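Local coordinates for protein botulinum neurotoxin type G (Clostridium botulinum, PDB 3MPP) that binds the neuronal cell surface as the receptor-binding domain of a clostridial neurotoxin, whose heavy chain targets host cells and translocates the light chain into the cytosol, at residues N99-K104 with D174-S179; K124-E129 with L164-K169; T149-G154 with G205-A210; R216-S221 with E357-N362. The protein carries 4 engineered substitutions. One frame throughout, in Å; residues are numbered along the deposited sequence.

Contact 1 (N99-K104 with D174-S179); sequences NDSGWK and DRINSS
At the corner where the chain turns at Gly102 into strand 103-108, Ser101 and Gly102 meet the loop that leads from strand 163-168 to strand 181-187. One direct hydrogen bond ties the two: Asn177 N donates to Ser101 OG over 2.8 Å, nearly straight at 164°. The Ser101 hydroxyl is trained on the loop because chi1 of 172° sets OG opposite the backbone N; the same oxygen is also hydrogen-bonded to Ile117 O. Beside it, Gly102 CA makes a CA-H...O contact with Asn177 O at 3.4 Å, and the CG2 branch of Ile176 comes to 3.4 Å from Gly102 O. Farther out, the amides of Asn99 and Asn177 stand almost perpendicular, 81° between planes, with Asn99 ND2 3.6 Å from Asn177 ND2; the latter is instead hydrogen-bonded to Lys98 O. The arrangement is a loop packed against the turn between neighbouring strands 90-98 and 103-108 of the seven-stranded sheet, in the N-terminal, concanavalin-like subdomain.

Contact 2 (K124-E129 with L164-K169); sequences KSIFFE and LKKSEK
Lys166 reaches from strand 164-168 to strand 124-129 and lays its ammonium over one face of the Phe127 ring. Lys166 NZ sits 3.4 Å from the Phe127 ring centroid and 27° off the normal, a cation-pi contact displaced toward the rim. The lysine chain runs extended beyond CG, and Phe127 chi1 of 66° sets its ring between backbone N and carbonyl carbon, facing the ammonium. The same NZ gives a weak hydrogen bond of 3.2 Å to Phe127 O. Nearer the lysine backbone, Ile126 and Lys166 run alongside one another in opposing senses, with Ile126 CD1 3.7 Å from Lys166 CB. Glu168 crosses Ile126 at a slant, Glu168 OE1 lying 3.7 Å from Ile126 CG1. Phe128 and Lys165 run side by side and point the same way, Phe128 CD1 to Lys165 CB 4.1 Å. A water donates to Glu168 OE1 at 2.7 Å, accepts from Phe127 N and, weakly, from Lys166 NZ, joining carboxylate and ammonium indirectly. The axes of the two short strand segments approach only to 7.3 Å, so side-chain packing, the cation-pi contact, one weak bond and a water, rather than backbone pairing, join the strands.

Contact 3 (T149-G154 with G205-A210); sequences TNDRLG and GRELNA
Thr149 and Glu207 form the close-packed part of this contact, their side chains crossing at about a right angle. Thr149 CB rests 3.7 Å from Glu207 CG, and Thr149 CG2 approaches Leu208 O to 3.4 Å. With CG opposite the backbone N (chi1 173°) and the rest extended, Glu207 runs on past Thr149 to Asp151, where Glu207 OE1 closes to 3.1 Å from Asp151 CB. The partly exposed acidic ends contrast with this: the two side chains run alongside each other, carboxylate planes 44° apart, with Asp151 OD2 and Glu207 OE2 3.4 Å from each other and no hydrogen bond between them. Such proximity of like charges probably raises the proton affinity of one group. Asp151 OD1 accepts from Leu153 N at 2.7 Å in an Asx turn, and from Asn155 N. A water binds Thr149 OG1, donates to Leu208 O at 2.8 Å and only weakly to Glu207 OE2. The contact joins the end of strand 144-150 to the linker between strand 195-204 and helix 210-220.

Contact 4 (R216-S221 with E357-N362); sequences RYKIQS and EKTTYN. Engineered in segment 216-221: Arg216 (natural residue Leu), Lys218 (natural residue Trp).
Van der Waals packing centres on Thr359, which projects toward the last turn of helix 210-220. The Tyr217 side chain crosses it at about a right angle, Tyr217 CE2 meeting Thr359 CB at 3.7 Å, and Ser221 OG lies 3.8 Å from the same CB. Lys218, an engineered residue, adds only its CG, 4.2 Å from Thr359 CG2. Direct hydrogen bonds between the segments are absent; those present shape each segment from within. Ser221 OG donates to Tyr217 O over 2.9 Å from above the carbonyl plane, and the same hydroxyl lies over the centre of the Tyr217 ring. In the loop, Glu357 O takes two donors, Thr360 N and, in the carbonyl plane, Thr360 OG1 at 2.7 Å, fixing the type I turn that presents Thr359. Water supplies the polar link. One molecule at the Tyr217 ring edge bonds Thr359 OG1 at 2.7 Å and lies doubtfully close to Tyr217 OH. Another donates to Ser221 OG at 2.8 Å, its approach to Thr359 O being likewise too short to trust in detail. This is a hydrated interface between a helix end and a beta turn, where the linker helix after the N-terminal subdomain meets the C-terminal trefoil subdomain.

Overall arrangement
Contacts 1, 2 and 3 lie in the N-terminal subdomain, their centres 13 to 18 Å apart, whereas contact 4, its centre about 23 Å from those of contacts 2 and 3 and 34 Å from that of contact 1, lies where that subdomain meets the C-terminal one. Along the chain, contact 2 is nested within contact 1, contact 3 alternates with both, and contact 4 follows. Contact 2 bridges edge strand 123-129 of the seven-stranded sheet and strand 163-168 of the other sheet; contact 1 belongs to the former sheet, contact 3 to the latter. Lys169 CB packs on Gly154 O, joining contacts 2 and 3. Helix 210-220 connects contact 3 to contact 4, where Leu208 CD1 also packs on NE of the engineered Arg216, linking sandwich to trefoil.

Contact 1 (N99-K104 with D174-S179)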
loop_
_atom_site.group_PDB
_atom_site.type_symbol
_atom_site.label_atom_id
_atom_site.label_comp_id
_atom_site.label_asym_id
_atom_site.label_seq_id
_atom_site.Cartn_x
_atom_site.Cartn_y
_atom_site.Cartn_z
ATOM N N ASN A 99 -6.155 -34.896 3.987
ATOM C CA ASN A 99 -7.039 -35.796 3.259
ATOM C C ASN A 99 -7.979 -35.011 2.340
ATOM O O ASN A 99 -9.183 -35.297 2.265
ATOM C CB ASN A 99 -7.847 -36.660 4.229
ATOM C CG ASN A 99 -6.969 -37.444 5.190
ATOM O OD1 ASN A 99 -6.188 -38.302 4.778
ATOM N ND2 ASN A 99 -7.110 -37.163 6.482
ATOM N N ASP A 100 -7.424 -34.004 1.670
ATOM C CA ASP A 100 -8.165 -33.199 0.700
ATOM C C ASP A 100 -9.218 -32.299 1.339
ATOM O O ASP A 100 -10.037 -31.705 0.639
ATOM C CB ASP A 100 -8.815 -34.096 -0.356
ATOM C CG ASP A 100 -7.798 -34.794 -1.223
ATOM O OD1 ASP A 100 -6.807 -34.140 -1.604
ATOM O OD2 ASP A 100 -7.988 -35.992 -1.527
ATOM N N SER A 101 -9.189 -32.194 2.664
ATOM C CA SER A 101 -10.167 -31.387 3.390
ATOM C C SER A 101 -9.509 -30.381 4.339
ATOM O O SER A 101 -8.545 -30.703 5.036
ATOM C CB SER A 101 -11.130 -32.283 4.165
ATOM O OG SER A 101 -11.961 -31.512 5.014
ATOM N N GLY A 102 -10.047 -29.162 4.361
ATOM C CA GLY A 102 -9.524 -28.096 5.195
ATOM C C GLY A 102 -9.869 -26.755 4.582
ATOM O O GLY A 102 -10.951 -26.606 4.013
ATOM N N TRP A 103 -8.953 -25.790 4.681
ATOM C CA TRP A 103 -9.138 -24.485 4.046
ATOM C C TRP A 103 -7.924 -24.043 3.245
ATOM O O TRP A 103 -6.790 -24.431 3.532
ATOM C CB TRP A 103 -9.481 -23.395 5.063
ATOM C CG TRP A 103 -8.426 -23.156 6.107
ATOM C CD1 TRP A 103 -8.413 -23.654 7.378
ATOM C CD2 TRP A 103 -7.248 -22.341 5.985
ATOM N NE1 TRP A 103 -7.300 -23.213 8.050
ATOM C CE2 TRP A 103 -6.567 -22.406 7.219
ATOM C CE3 TRP A 103 -6.695 -21.577 4.949
ATOM C CZ2 TRP A 103 -5.367 -21.735 7.448
ATOM C CZ3 TRP A 103 -5.500 -20.903 5.180
ATOM C CH2 TRP A 103 -4.850 -20.986 6.418
ATOM N N LYS A 104 -8.170 -23.204 2.250
ATOM C CA LYS A 104 -7.087 -22.645 1.460
ATOM C C LYS A 104 -7.411 -21.219 1.055
ATOM O O LYS A 104 -8.573 -20.869 0.841
ATOM C CB LYS A 104 -6.827 -23.502 0.221
ATOM C CG LYS A 104 -7.886 -23.375 -0.860
ATOM C CD LYS A 104 -7.594 -24.308 -2.034
ATOM C CE LYS A 104 -8.654 -24.172 -3.125
ATOM N NZ LYS A 104 -8.242 -24.808 -4.414
ATOM N N ASP A 174 -20.451 -30.754 4.562
ATOM C CA ASP A 174 -20.066 -31.832 5.473
ATOM C C ASP A 174 -19.031 -31.356 6.490
ATOM O O ASP A 174 -18.971 -30.169 6.821
ATOM C CB ASP A 174 -19.540 -33.050 4.706
ATOM C CG ASP A 174 -20.592 -34.134 4.530
ATOM O OD1 ASP A 174 -20.221 -35.328 4.517
ATOM O OD2 ASP A 174 -21.791 -33.799 4.414
ATOM N N ARG A 175 -18.220 -32.286 6.986
ATOM C CA ARG A 175 -17.199 -31.961 7.976
ATOM C C ARG A 175 -15.897 -31.493 7.317
ATOM O O ARG A 175 -15.505 -32.002 6.265
ATOM C CB ARG A 175 -16.940 -33.161 8.894
ATOM C CG ARG A 175 -16.233 -32.809 10.194
ATOM C CD ARG A 175 -14.722 -32.794 10.028
ATOM N NE ARG A 175 -14.081 -31.848 10.938
ATOM C CZ ARG A 175 -13.880 -32.069 12.233
ATOM N NH1 ARG A 175 -14.276 -33.209 12.783
ATOM N NH2 ARG A 175 -13.288 -31.147 12.980
ATOM N N ILE A 176 -15.237 -30.523 7.944
ATOM C CA ILE A 176 -13.991 -29.966 7.417
ATOM C C ILE A 176 -12.806 -30.327 8.308
ATOM O O ILE A 176 -12.736 -29.906 9.466
ATOM C CB ILE A 176 -14.051 -28.426 7.300
ATOM C CG1 ILE A 176 -15.406 -27.967 6.755
ATOM C CG2 ILE A 176 -12.908 -27.913 6.426
ATOM C CD1 ILE A 176 -15.655 -28.355 5.315
ATOM N N ASN A 177 -11.873 -31.097 7.756
ATOM C CA ASN A 177 -10.677 -31.512 8.488
ATOM C C ASN A 177 -9.806 -30.346 8.955
ATOM O O ASN A 177 -9.769 -29.284 8.322
ATOM C CB ASN A 177 -9.838 -32.473 7.640
ATOM C CG ASN A 177 -10.413 -33.881 7.605
ATOM O OD1 ASN A 177 -11.442 -34.163 8.225
ATOM N ND2 ASN A 177 -9.752 -34.770 6.870
ATOM N N SER A 178 -9.111 -30.554 10.071
ATOM C CA SER A 178 -8.147 -29.577 10.569
ATOM C C SER A 178 -6.742 -30.160 10.478
ATOM O O SER A 178 -6.515 -31.309 10.855
ATOM C CB SER A 178 -8.461 -29.198 12.017
ATOM O OG SER A 178 -8.206 -30.285 12.889
ATOM N N SER A 179 -5.801 -29.371 9.972
ATOM C CA SER A 179 -4.426 -29.836 9.826
ATOM C C SER A 179 -3.475 -29.155 10.812
ATOM O O SER A 179 -3.704 -28.019 11.232
ATOM C CB SER A 179 -3.942 -29.627 8.391
ATOM O OG SER A 179 -2.642 -30.163 8.209
#

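Contact 2 (K124-E129 with L164-K169)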
loop_
_atom_site.group_PDB
_atom_site.type_symbol
_atom_site.label_atom_id
_atom_site.label_comp_id
_atom_site.label_asym_id
_atom_site.label_seq_id
_atom_site.Cartn_x
_atom_site.Cartn_y
_atom_site.Cartn_z
ATOM N N LYS A 124 -16.922 -24.933 -1.266
ATOM C CA LYS A 124 -17.638 -23.681 -1.446
ATOM C C LYS A 124 -16.686 -22.518 -1.154
ATOM O O LYS A 124 -15.919 -22.543 -0.182
ATOM C CB LYS A 124 -18.871 -23.621 -0.546
ATOM C CG LYS A 124 -19.783 -22.431 -0.813
ATOM C CD LYS A 124 -21.115 -22.561 -0.068
ATOM C CE LYS A 124 -22.091 -23.493 -0.784
ATOM N NZ LYS A 124 -21.679 -24.928 -0.766
ATOM N N SER A 125 -16.735 -21.503 -2.005
ATOM C CA SER A 125 -15.796 -20.405 -1.908
ATOM C C SER A 125 -16.476 -19.060 -1.754
ATOM O O SER A 125 -17.614 -18.870 -2.170
ATOM C CB SER A 125 -14.908 -20.376 -3.145
ATOM O OG SER A 125 -14.142 -21.559 -3.239
ATOM N N ILE A 126 -15.746 -18.129 -1.153
ATOM C CA ILE A 126 -16.139 -16.738 -1.094
ATOM C C ILE A 126 -14.901 -15.964 -1.536
ATOM O O ILE A 126 -13.787 -16.438 -1.343
ATOM C CB ILE A 126 -16.557 -16.351 0.335
ATOM C CG1 ILE A 126 -16.985 -14.887 0.401
ATOM C CG2 ILE A 126 -15.434 -16.631 1.316
ATOM C CD1 ILE A 126 -17.574 -14.497 1.739
ATOM N N PHE A 127 -15.085 -14.791 -2.140
ATOM C CA PHE A 127 -13.958 -14.064 -2.699
ATOM C C PHE A 127 -14.138 -12.549 -2.640
ATOM O O PHE A 127 -15.255 -12.045 -2.468
ATOM C CB PHE A 127 -13.723 -14.502 -4.152
ATOM C CG PHE A 127 -14.834 -14.120 -5.085
ATOM C CD1 PHE A 127 -14.866 -12.854 -5.657
ATOM C CD2 PHE A 127 -15.854 -15.015 -5.380
ATOM C CE1 PHE A 127 -15.880 -12.489 -6.514
ATOM C CE2 PHE A 127 -16.874 -14.658 -6.240
ATOM C CZ PHE A 127 -16.891 -13.389 -6.807
ATOM N N PHE A 128 -13.023 -11.839 -2.769
ATOM C CA PHE A 128 -13.028 -10.397 -2.966
ATOM C C PHE A 128 -12.389 -10.103 -4.320
ATOM O O PHE A 128 -11.309 -10.614 -4.615
ATOM C CB PHE A 128 -12.250 -9.691 -1.846
ATOM C CG PHE A 128 -12.006 -8.224 -2.097
ATOM C CD1 PHE A 128 -13.060 -7.317 -2.089
ATOM C CD2 PHE A 128 -10.717 -7.743 -2.312
ATOM C CE1 PHE A 128 -12.834 -5.958 -2.308
ATOM C CE2 PHE A 128 -10.493 -6.395 -2.536
ATOM C CZ PHE A 128 -11.558 -5.497 -2.532
ATOM N N GLU A 129 -13.060 -9.303 -5.147
ATOM C CA GLU A 129 -12.503 -8.915 -6.443
ATOM C C GLU A 129 -12.338 -7.404 -6.520
ATOM O O GLU A 129 -13.286 -6.679 -6.231
ATOM C CB GLU A 129 -13.415 -9.370 -7.585
ATOM C CG GLU A 129 -12.939 -8.910 -8.977
ATOM C CD GLU A 129 -13.750 -9.523 -10.123
ATOM O OE1 GLU A 129 -14.095 -10.715 -10.041
ATOM O OE2 GLU A 129 -14.035 -8.815 -11.112
ATOM N N LEU A 164 -16.081 -4.904 6.148
ATOM C CA LEU A 164 -16.771 -6.085 5.630
ATOM C C LEU A 164 -17.022 -5.919 4.128
ATOM O O LEU A 164 -17.567 -4.903 3.700
ATOM C CB LEU A 164 -18.105 -6.284 6.368
ATOM C CG LEU A 164 -18.650 -7.695 6.623
ATOM C CD1 LEU A 164 -20.094 -7.627 7.144
ATOM C CD2 LEU A 164 -18.569 -8.578 5.391
ATOM N N LYS A 165 -16.624 -6.907 3.328
ATOM C CA LYS A 165 -16.850 -6.853 1.882
ATOM C C LYS A 165 -17.788 -7.966 1.400
ATOM O O LYS A 165 -18.533 -7.794 0.435
ATOM C CB LYS A 165 -15.528 -6.934 1.115
ATOM C CG LYS A 165 -14.516 -5.824 1.438
ATOM C CD LYS A 165 -15.028 -4.466 1.033
ATOM C CE LYS A 165 -13.968 -3.397 1.282
ATOM N NZ LYS A 165 -14.503 -2.027 1.047
ATOM N N LYS A 166 -17.729 -9.114 2.059
ATOM C CA LYS A 166 -18.623 -10.216 1.723
ATOM C C LYS A 166 -18.906 -11.106 2.919
ATOM O O LYS A 166 -18.121 -11.170 3.861
ATOM C CB LYS A 166 -18.080 -11.033 0.550
ATOM C CG LYS A 166 -18.483 -10.460 -0.788
ATOM C CD LYS A 166 -18.161 -11.377 -1.929
ATOM C CE LYS A 166 -18.342 -10.650 -3.244
ATOM N NZ LYS A 166 -17.765 -11.432 -4.363
ATOM N N SER A 167 -20.043 -11.788 2.878
ATOM C CA SER A 167 -20.456 -12.635 3.980
ATOM C C SER A 167 -21.536 -13.593 3.499
ATOM O O SER A 167 -22.644 -13.168 3.173
ATOM C CB SER A 167 -20.970 -11.773 5.132
ATOM O OG SER A 167 -21.502 -12.571 6.173
ATOM N N GLU A 168 -21.210 -14.883 3.445
ATOM C CA GLU A 168 -22.138 -15.881 2.915
ATOM C C GLU A 168 -22.172 -17.179 3.720
ATOM O O GLU A 168 -21.248 -17.482 4.478
ATOM C CB GLU A 168 -21.779 -16.217 1.465
ATOM C CG GLU A 168 -21.506 -15.012 0.582
ATOM C CD GLU A 168 -20.816 -15.396 -0.717
ATOM O OE1 GLU A 168 -20.234 -14.502 -1.365
ATOM O OE2 GLU A 168 -20.853 -16.593 -1.083
ATOM N N LYS A 169 -23.250 -17.943 3.543
ATOM C CA LYS A 169 -23.306 -19.327 4.007
ATOM C C LYS A 169 -23.100 -20.238 2.796
ATOM O O LYS A 169 -23.197 -19.782 1.657
ATOM C CB LYS A 169 -24.644 -19.623 4.691
ATOM C CG LYS A 169 -25.862 -19.467 3.801
ATOM C CD LYS A 169 -26.606 -18.179 4.110
ATOM C CE LYS A 169 -27.174 -18.206 5.522
ATOM N NZ LYS A 169 -28.043 -17.031 5.804
HETATM O O HOH W 1 -18.160 -14.527 -3.015
#

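Contact 3 (T149-G154 with G205-A210)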
loop_
_atom_site.group_PDB
_atom_site.type_symbol
_atom_site.label_atom_id
_atom_site.label_comp_id
_atom_site.label_asym_id
_atom_site.label_seq_id
_atom_site.Cartn_x
_atom_site.Cartn_y
_atom_site.Cartn_z
ATOM N N THR A 149 -13.386 -14.490 8.469
ATOM C CA THR A 149 -13.985 -15.094 9.655
ATOM C C THR A 149 -14.996 -16.142 9.218
ATOM O O THR A 149 -15.557 -16.059 8.126
ATOM C CB THR A 149 -14.685 -14.052 10.572
ATOM O OG1 THR A 149 -15.756 -13.416 9.864
ATOM C CG2 THR A 149 -13.702 -12.998 11.056
ATOM N N ASN A 150 -15.221 -17.131 10.072
ATOM C CA ASN A 150 -16.177 -18.185 9.773
ATOM C C ASN A 150 -16.821 -18.670 11.058
ATOM O O ASN A 150 -16.138 -18.857 12.063
ATOM C CB ASN A 150 -15.486 -19.350 9.061
ATOM C CG ASN A 150 -16.462 -20.425 8.613
ATOM O OD1 ASN A 150 -17.476 -20.135 7.978
ATOM N ND2 ASN A 150 -16.155 -21.677 8.936
ATOM N N ASP A 151 -18.133 -18.868 11.030
ATOM C CA ASP A 151 -18.849 -19.343 12.208
ATOM C C ASP A 151 -19.624 -20.625 11.921
ATOM O O ASP A 151 -19.463 -21.229 10.864
ATOM C CB ASP A 151 -19.771 -18.252 12.766
ATOM C CG ASP A 151 -20.871 -17.862 11.798
ATOM O OD1 ASP A 151 -21.659 -18.745 11.405
ATOM O OD2 ASP A 151 -20.960 -16.667 11.442
ATOM N N ARG A 152 -20.468 -21.029 12.868
ATOM C CA ARG A 152 -21.172 -22.306 12.789
ATOM C C ARG A 152 -22.624 -22.159 12.337
ATOM O O ARG A 152 -23.349 -23.148 12.234
ATOM C CB ARG A 152 -21.125 -23.016 14.145
ATOM C CG ARG A 152 -21.871 -22.283 15.249
ATOM C CD ARG A 152 -21.689 -22.963 16.595
ATOM N NE ARG A 152 -20.313 -22.870 17.073
ATOM C CZ ARG A 152 -19.852 -21.882 17.831
ATOM N NH1 ARG A 152 -20.657 -20.896 18.200
ATOM N NH2 ARG A 152 -18.585 -21.879 18.221
ATOM N N LEU A 153 -23.043 -20.926 12.066
ATOM C CA LEU A 153 -24.417 -20.652 11.636
ATOM C C LEU A 153 -24.829 -21.339 10.322
ATOM O O LEU A 153 -25.955 -21.826 10.215
ATOM C CB LEU A 153 -24.678 -19.140 11.564
ATOM C CG LEU A 153 -26.132 -18.663 11.475
ATOM C CD1 LEU A 153 -26.263 -17.247 12.013
ATOM C CD2 LEU A 153 -26.651 -18.730 10.045
ATOM N N GLY A 154 -23.943 -21.382 9.327
ATOM C CA GLY A 154 -22.600 -20.846 9.427
ATOM C C GLY A 154 -22.278 -19.826 8.356
ATOM O O GLY A 154 -22.502 -20.055 7.168
ATOM N N GLY A 205 -8.552 -18.157 17.255
ATOM C CA GLY A 205 -9.361 -19.316 17.580
ATOM C C GLY A 205 -10.837 -19.009 17.719
ATOM O O GLY A 205 -11.607 -19.832 18.213
ATOM N N ARG A 206 -11.234 -17.819 17.286
ATOM C CA ARG A 206 -12.628 -17.410 17.366
ATOM C C ARG A 206 -12.992 -16.533 16.180
ATOM O O ARG A 206 -12.114 -16.025 15.486
ATOM C CB ARG A 206 -12.885 -16.667 18.678
ATOM C CG ARG A 206 -12.689 -17.540 19.906
ATOM C CD ARG A 206 -12.465 -16.724 21.167
ATOM N NE ARG A 206 -11.898 -17.540 22.237
ATOM C CZ ARG A 206 -10.609 -17.853 22.327
ATOM N NH1 ARG A 206 -9.754 -17.420 21.411
ATOM N NH2 ARG A 206 -10.171 -18.601 23.329
ATOM N N GLU A 207 -14.289 -16.371 15.941
ATOM C CA GLU A 207 -14.763 -15.454 14.916
ATOM C C GLU A 207 -14.712 -14.024 15.444
ATOM O O GLU A 207 -15.501 -13.649 16.314
ATOM C CB GLU A 207 -16.193 -15.800 14.494
ATOM C CG GLU A 207 -16.821 -14.780 13.548
ATOM C CD GLU A 207 -18.335 -14.886 13.478
ATOM O OE1 GLU A 207 -18.911 -15.682 14.245
ATOM O OE2 GLU A 207 -18.952 -14.169 12.662
ATOM N N LEU A 208 -13.774 -13.233 14.927
ATOM C CA LEU A 208 -13.689 -11.826 15.294
ATOM C C LEU A 208 -14.878 -11.082 14.702
ATOM O O LEU A 208 -15.253 -11.320 13.552
ATOM C CB LEU A 208 -12.381 -11.203 14.784
ATOM C CG LEU A 208 -11.059 -11.731 15.349
ATOM C CD1 LEU A 208 -9.875 -11.022 14.705
ATOM C CD2 LEU A 208 -11.018 -11.579 16.863
ATOM N N ASN A 209 -15.476 -10.193 15.489
ATOM C CA ASN A 209 -16.593 -9.387 15.007
ATOM C C ASN A 209 -16.128 -8.125 14.280
ATOM O O ASN A 209 -14.962 -7.739 14.373
ATOM C CB ASN A 209 -17.553 -9.034 16.153
ATOM C CG ASN A 209 -16.868 -8.295 17.297
ATOM O OD1 ASN A 209 -16.019 -7.427 17.078
ATOM N ND2 ASN A 209 -17.254 -8.625 18.528
ATOM N N ALA A 210 -17.048 -7.489 13.559
ATOM C CA ALA A 210 -16.740 -6.308 12.754
ATOM C C ALA A 210 -15.989 -5.216 13.521
ATOM O O ALA A 210 -15.147 -4.531 12.958
ATOM C CB ALA A 210 -18.010 -5.746 12.126
HETATM O O HOH W 2 -17.149 -11.492 11.498
#

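Contact 4 (R216-S221 with E357-N362)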
loop_
_atom_site.group_PDB
_atom_site.type_symbol
_atom_site.label_atom_id
_atom_site.label_comp_id
_atom_site.label_asym_id
_atom_site.label_seq_id
_atom_site.Cartn_x
_atom_site.Cartn_y
_atom_site.Cartn_z
ATOM N N ARG A 216 -8.207 -4.010 14.922
ATOM C CA ARG A 216 -6.956 -4.692 14.604
ATOM C C ARG A 216 -6.318 -4.089 13.355
ATOM O O ARG A 216 -5.097 -4.096 13.200
ATOM C CB ARG A 216 -7.190 -6.189 14.419
ATOM C CG ARG A 216 -5.957 -7.037 14.666
ATOM C CD ARG A 216 -6.340 -8.465 15.009
ATOM N NE ARG A 216 -7.311 -8.519 16.102
ATOM C CZ ARG A 216 -6.995 -8.463 17.394
ATOM N NH1 ARG A 216 -5.726 -8.345 17.766
ATOM N NH2 ARG A 216 -7.946 -8.521 18.315
ATOM N N TYR A 217 -7.154 -3.560 12.473
ATOM C CA TYR A 217 -6.675 -2.900 11.268
ATOM C C TYR A 217 -5.952 -1.604 11.626
ATOM O O TYR A 217 -4.828 -1.364 11.182
ATOM C CB TYR A 217 -7.843 -2.612 10.328
ATOM C CG TYR A 217 -7.471 -1.785 9.117
ATOM C CD1 TYR A 217 -6.696 -2.318 8.101
ATOM C CD2 TYR A 217 -7.907 -0.474 8.988
ATOM C CE1 TYR A 217 -6.359 -1.560 6.987
ATOM C CE2 TYR A 217 -7.578 0.284 7.879
ATOM C CZ TYR A 217 -6.809 -0.269 6.882
ATOM O OH TYR A 217 -6.479 0.485 5.779
ATOM N N LYS A 218 -6.602 -0.772 12.435
ATOM C CA LYS A 218 -6.015 0.504 12.824
ATOM C C LYS A 218 -4.691 0.279 13.543
ATOM O O LYS A 218 -3.717 0.995 13.309
ATOM C CB LYS A 218 -6.987 1.321 13.680
ATOM C CG LYS A 218 -8.264 1.689 12.945
ATOM C CD LYS A 218 -9.056 2.781 13.653
ATOM C CE LYS A 218 -9.931 2.212 14.754
ATOM N NZ LYS A 218 -10.901 3.215 15.277
ATOM N N ILE A 219 -4.657 -0.728 14.405
ATOM C CA ILE A 219 -3.431 -1.102 15.100
ATOM C C ILE A 219 -2.340 -1.563 14.132
ATOM O O ILE A 219 -1.195 -1.122 14.224
ATOM C CB ILE A 219 -3.681 -2.203 16.156
ATOM C CG1 ILE A 219 -4.087 -1.588 17.502
ATOM C CG2 ILE A 219 -2.435 -3.053 16.349
ATOM C CD1 ILE A 219 -5.455 -0.930 17.517
ATOM N N GLN A 220 -2.692 -2.448 13.203
ATOM C CA GLN A 220 -1.696 -2.986 12.279
ATOM C C GLN A 220 -1.235 -1.971 11.231
ATOM O O GLN A 220 -0.319 -2.251 10.454
ATOM C CB GLN A 220 -2.191 -4.278 11.618
ATOM C CG GLN A 220 -2.241 -5.471 12.579
ATOM C CD GLN A 220 -2.718 -6.754 11.917
ATOM O OE1 GLN A 220 -3.300 -6.732 10.830
ATOM N NE2 GLN A 220 -2.479 -7.883 12.578
ATOM N N SER A 221 -1.853 -0.793 11.221
ATOM C CA SER A 221 -1.465 0.256 10.279
ATOM C C SER A 221 -0.347 1.125 10.844
ATOM O O SER A 221 -0.425 2.354 10.810
ATOM C CB SER A 221 -2.671 1.121 9.899
ATOM O OG SER A 221 -3.602 0.378 9.145
ATOM N N GLU A 357 -6.758 10.711 8.400
ATOM C CA GLU A 357 -6.804 9.469 7.616
ATOM C C GLU A 357 -5.539 8.625 7.824
ATOM O O GLU A 357 -4.892 8.202 6.876
ATOM C CB GLU A 357 -7.105 9.723 6.122
ATOM C CG GLU A 357 -6.082 10.566 5.350
ATOM C CD GLU A 357 -6.437 10.719 3.871
ATOM O OE1 GLU A 357 -7.331 9.992 3.376
ATOM O OE2 GLU A 357 -5.822 11.568 3.194
ATOM N N LYS A 358 -5.226 8.361 9.088
ATOM C CA LYS A 358 -3.924 7.822 9.477
ATOM C C LYS A 358 -3.664 6.361 9.093
ATOM O O LYS A 358 -2.538 5.882 9.208
ATOM C CB LYS A 358 -3.693 8.045 10.976
ATOM C CG LYS A 358 -3.496 9.518 11.323
ATOM C CD LYS A 358 -3.516 9.750 12.837
ATOM C CE LYS A 358 -3.394 11.237 13.156
ATOM N NZ LYS A 358 -2.978 11.483 14.571
ATOM N N THR A 359 -4.692 5.663 8.624
ATOM C CA THR A 359 -4.521 4.298 8.137
ATOM C C THR A 359 -4.207 4.271 6.645
ATOM O O THR A 359 -3.896 3.219 6.091
ATOM C CB THR A 359 -5.764 3.449 8.388
ATOM O OG1 THR A 359 -6.838 3.913 7.558
ATOM C CG2 THR A 359 -6.169 3.547 9.854
ATOM N N THR A 360 -4.288 5.425 5.993
ATOM C CA THR A 360 -4.018 5.498 4.559
ATOM C C THR A 360 -2.540 5.772 4.305
ATOM O O THR A 360 -1.765 5.976 5.242
ATOM C CB THR A 360 -4.882 6.581 3.860
ATOM O OG1 THR A 360 -4.398 7.888 4.193
ATOM C CG2 THR A 360 -6.339 6.457 4.294
ATOM N N TYR A 361 -2.151 5.801 3.036
ATOM C CA TYR A 361 -0.761 6.055 2.698
ATOM C C TYR A 361 -0.519 7.522 2.301
ATOM O O TYR A 361 0.530 7.854 1.781
ATOM C CB TYR A 361 -0.324 5.111 1.577
ATOM C CG TYR A 361 -0.554 3.646 1.908
ATOM C CD1 TYR A 361 -0.519 3.193 3.235
ATOM C CD2 TYR A 361 -0.764 2.715 0.902
ATOM C CE1 TYR A 361 -0.721 1.829 3.548
ATOM C CE2 TYR A 361 -0.966 1.364 1.197
ATOM C CZ TYR A 361 -0.941 0.928 2.519
ATOM O OH TYR A 361 -1.136 -0.412 2.791
ATOM N N ASN A 362 -1.498 8.384 2.558
ATOM C CA ASN A 362 -1.364 9.807 2.277
ATOM C C ASN A 362 -0.581 10.566 3.347
ATOM O O ASN A 362 -0.511 10.154 4.494
ATOM C CB ASN A 362 -2.745 10.436 2.144
ATOM C CG ASN A 362 -3.538 9.840 1.005
ATOM O OD1 ASN A 362 -3.203 10.030 -0.169
ATOM N ND2 ASN A 362 -4.583 9.090 1.343
HETATM O O HOH W 3 -7.303 2.795 5.091
HETATM O O HOH W 4 -2.965 0.950 6.458
#